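Local coordinates for protein aminofutalosine deaminase (Helicobacter pylori, PDB 7LKK) that deaminates aminofutalosine in the menaquinone pathway, using an active site that holds an iron(III) ion, at residues V130-A135 / P150-V155. Residues are numbered along the deposited sequence; the frame is centred on the assembly and turned at random.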
ATOM      1  N   VAL A 130       9.696  10.792  11.381  1.00 21.94           N
ATOM      2  CA  VAL A 130       8.979  10.755  12.652  1.00 16.52           C
ATOM      3  C   VAL A 130       9.865  11.337  13.743  1.00 20.19           C
ATOM      4  O   VAL A 130      11.010  10.904  13.925  1.00 19.31           O
ATOM      5  CB  VAL A 130       8.551   9.318  12.996  1.00 19.10           C
ATOM      6  CG1 VAL A 130       7.879   9.273  14.361  1.00 24.82           C
ATOM      7  CG2 VAL A 130       7.630   8.763  11.922  1.00 20.94           C
ATOM      8  N   GLY A 131       9.342  12.327  14.465  1.00 20.42           N
ATOM      9  CA  GLY A 131      10.073  12.948  15.552  1.00 23.16           C
ATOM     10  C   GLY A 131       9.554  12.576  16.928  1.00 22.92           C
ATOM     11  O   GLY A 131      10.273  12.703  17.925  1.00 24.76           O
ATOM     12  N   SER A 132       8.304  12.119  17.000  1.00 20.50           N
ATOM     13  CA  SER A 132       7.657  11.802  18.268  1.00 18.42           C
ATOM     14  C   SER A 132       6.894  10.494  18.130  1.00 21.41           C
ATOM     15  O   SER A 132       6.290  10.229  17.086  1.00 16.92           O
ATOM     16  CB  SER A 132       6.699  12.920  18.709  1.00 20.95           C
ATOM     17  OG  SER A 132       7.334  14.189  18.673  1.00 20.02           O
ATOM     18  N   VAL A 133       6.919   9.678  19.182  1.00 16.73           N
ATOM     19  CA  VAL A 133       6.297   8.361  19.159  1.00 16.70           C
ATOM     20  C   VAL A 133       5.464   8.164  20.418  1.00 20.82           C
ATOM     21  O   VAL A 133       5.872   8.554  21.517  1.00 18.63           O
ATOM     22  CB  VAL A 133       7.342   7.232  19.022  1.00 21.06           C
ATOM     23  CG1 VAL A 133       7.958   7.242  17.631  1.00 20.03           C
ATOM     24  CG2 VAL A 133       8.422   7.356  20.092  1.00 24.21           C
ATOM     25  N   GLY A 134       4.282   7.576  20.246  1.00 17.82           N
ATOM     26  CA  GLY A 134       3.525   7.022  21.351  1.00 20.10           C
ATOM     27  C   GLY A 134       3.796   5.533  21.448  1.00 22.82           C
ATOM     28  O   GLY A 134       3.260   4.750  20.659  1.00 18.44           O
ATOM     29  N   ALA A 135       4.646   5.135  22.390  1.00 21.46           N
ATOM     30  CA  ALA A 135       5.132   3.763  22.484  1.00 21.29           C
ATOM     31  C   ALA A 135       4.345   2.996  23.539  1.00 20.83           C
ATOM     32  O   ALA A 135       4.412   3.321  24.730  1.00 20.83           O
ATOM     33  CB  ALA A 135       6.625   3.746  22.810  1.00 21.95           C
ATOM     34  N   PRO A 150      17.152  10.401  19.766  1.00 31.41           N
ATOM     35  CA  PRO A 150      16.660  11.787  19.743  1.00 28.13           C
ATOM     36  C   PRO A 150      15.146  11.906  19.672  1.00 24.34           C
ATOM     37  O   PRO A 150      14.634  13.030  19.657  1.00 26.54           O
ATOM     38  CB  PRO A 150      17.316  12.364  18.479  1.00 28.86           C
ATOM     39  CG  PRO A 150      17.558  11.192  17.610  1.00 26.91           C
ATOM     40  CD  PRO A 150      17.851  10.035  18.524  1.00 29.67           C
ATOM     41  N   LEU A 151      14.422  10.789  19.645  1.00 28.99           N
ATOM     42  CA  LEU A 151      12.970  10.822  19.535  1.00 26.69           C
ATOM     43  C   LEU A 151      12.324  11.385  20.795  1.00 25.06           C
ATOM     44  O   LEU A 151      12.772  11.120  21.916  1.00 26.68           O
ATOM     45  CB  LEU A 151      12.430   9.414  19.277  1.00 27.83           C
ATOM     46  CG  LEU A 151      12.519   8.850  17.860  1.00 29.44           C
ATOM     47  CD1 LEU A 151      12.216   7.359  17.868  1.00 30.33           C
ATOM     48  CD2 LEU A 151      11.567   9.588  16.935  1.00 25.30           C
ATOM     49  N   ASN A 152      11.269  12.174  20.607  1.00 26.41           N
ATOM     50  CA  ASN A 152      10.344  12.455  21.697  1.00 24.18           C
ATOM     51  C   ASN A 152       9.491  11.216  21.948  1.00 23.13           C
ATOM     52  O   ASN A 152       8.911  10.655  21.015  1.00 21.42           O
ATOM     53  CB  ASN A 152       9.452  13.649  21.363  1.00 21.67           C
ATOM     54  CG  ASN A 152      10.242  14.900  21.037  1.00 28.91           C
ATOM     55  OD1 ASN A 152      11.051  15.366  21.839  1.00 30.54           O
ATOM     56  ND2 ASN A 152      10.007  15.454  19.851  1.00 25.89           N
ATOM     57  N   ALA A 153       9.427  10.777  23.201  1.00 22.82           N
ATOM     58  CA  ALA A 153       8.767   9.522  23.530  1.00 18.77           C
ATOM     59  C   ALA A 153       7.715   9.736  24.607  1.00 21.38           C
ATOM     60  O   ALA A 153       8.009  10.301  25.666  1.00 23.33           O
ATOM     61  CB  ALA A 153       9.782   8.472  23.990  1.00 28.34           C
ATOM     62  N   VAL A 154       6.494   9.290  24.328  1.00 20.66           N
ATOM     63  CA  VAL A 154       5.454   9.124  25.334  1.00 18.65           C
ATOM     64  C   VAL A 154       5.233   7.625  25.487  1.00 22.77           C
ATOM     65  O   VAL A 154       4.641   6.983  24.609  1.00 19.37           O
ATOM     66  CB  VAL A 154       4.154   9.840  24.951  1.00 17.93           C
ATOM     67  CG1 VAL A 154       3.090   9.607  26.015  1.00 18.19           C
ATOM     68  CG2 VAL A 154       4.404  11.328  24.763  1.00 21.95           C
ATOM     69  N   VAL A 155       5.713   7.060  26.589  1.00 19.61           N
ATOM     70  CA  VAL A 155       5.659   5.618  26.803  1.00 19.51           C
ATOM     71  C   VAL A 155       4.407   5.301  27.610  1.00 20.38           C
ATOM     72  O   VAL A 155       4.280   5.710  28.769  1.00 20.91           O
ATOM     73  CB  VAL A 155       6.922   5.098  27.499  1.00 22.79           C
ATOM     74  CG1 VAL A 155       6.731   3.648  27.918  1.00 18.04           C
ATOM     75  CG2 VAL A 155       8.119   5.229  26.574  1.00 24.42           C
TER
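Val133 is held to the neighbouring strand through both its backbone N and its backbone O. Its N donates to Asn152 O, and its O accepts from Val154 N at 3.0 Å in an almost straight bond (N-H...O 179°). Asn152 N to Gly131 O (2.9 Å) and Ala135 N to Val154 O extend the parallel ladder either way. This backbone zone is the tight part. Val133 CG2 also lies 3.5 Å from Asn152 O, wedged against the partner backbone.

A side-chain bond adds to the ladder where Ser132 pairs with Asn152. Asn152 ND2 donates to Ser132 OG at 3.2 Å, and OG lies close to the amide plane, 14° out of it. Asn152 CG stands beside its own backbone N (chi1 -57°), which places the amide on the serine side; chi2 then sets its plane. Ser132 OG is gripped a second time by Asn376. Asn152 ND2 has a further weak bond to Asp386.

The two strands and helix 143-147 form a beta-alpha-beta unit of the TIM barrel of the amidohydrolase family. Strand 69-80 flanks 130-137 on one side, and strand 187-193 flanks 152-159 on the other. Gly134 lies close to His79, an iron ligand.

Side chain to side chain, the face of Val133 and Ala135 is looser. Ala135 CB meets Val155 CG2 at 4.3 Å, and Val133 CG2 is as far from Ala153 CB. Leu151 comes from the loop before the strand. Its CD2 is close to Val130 O (3.3 Å), and that buried carbonyl oxygen has no polar partner in the model. Helix 115-127 packs on Val133 and Leu151. Solvent comes near at the Pro150 end: this residue is partly exposed, lies apart from strand 130-135 and rests on Val422.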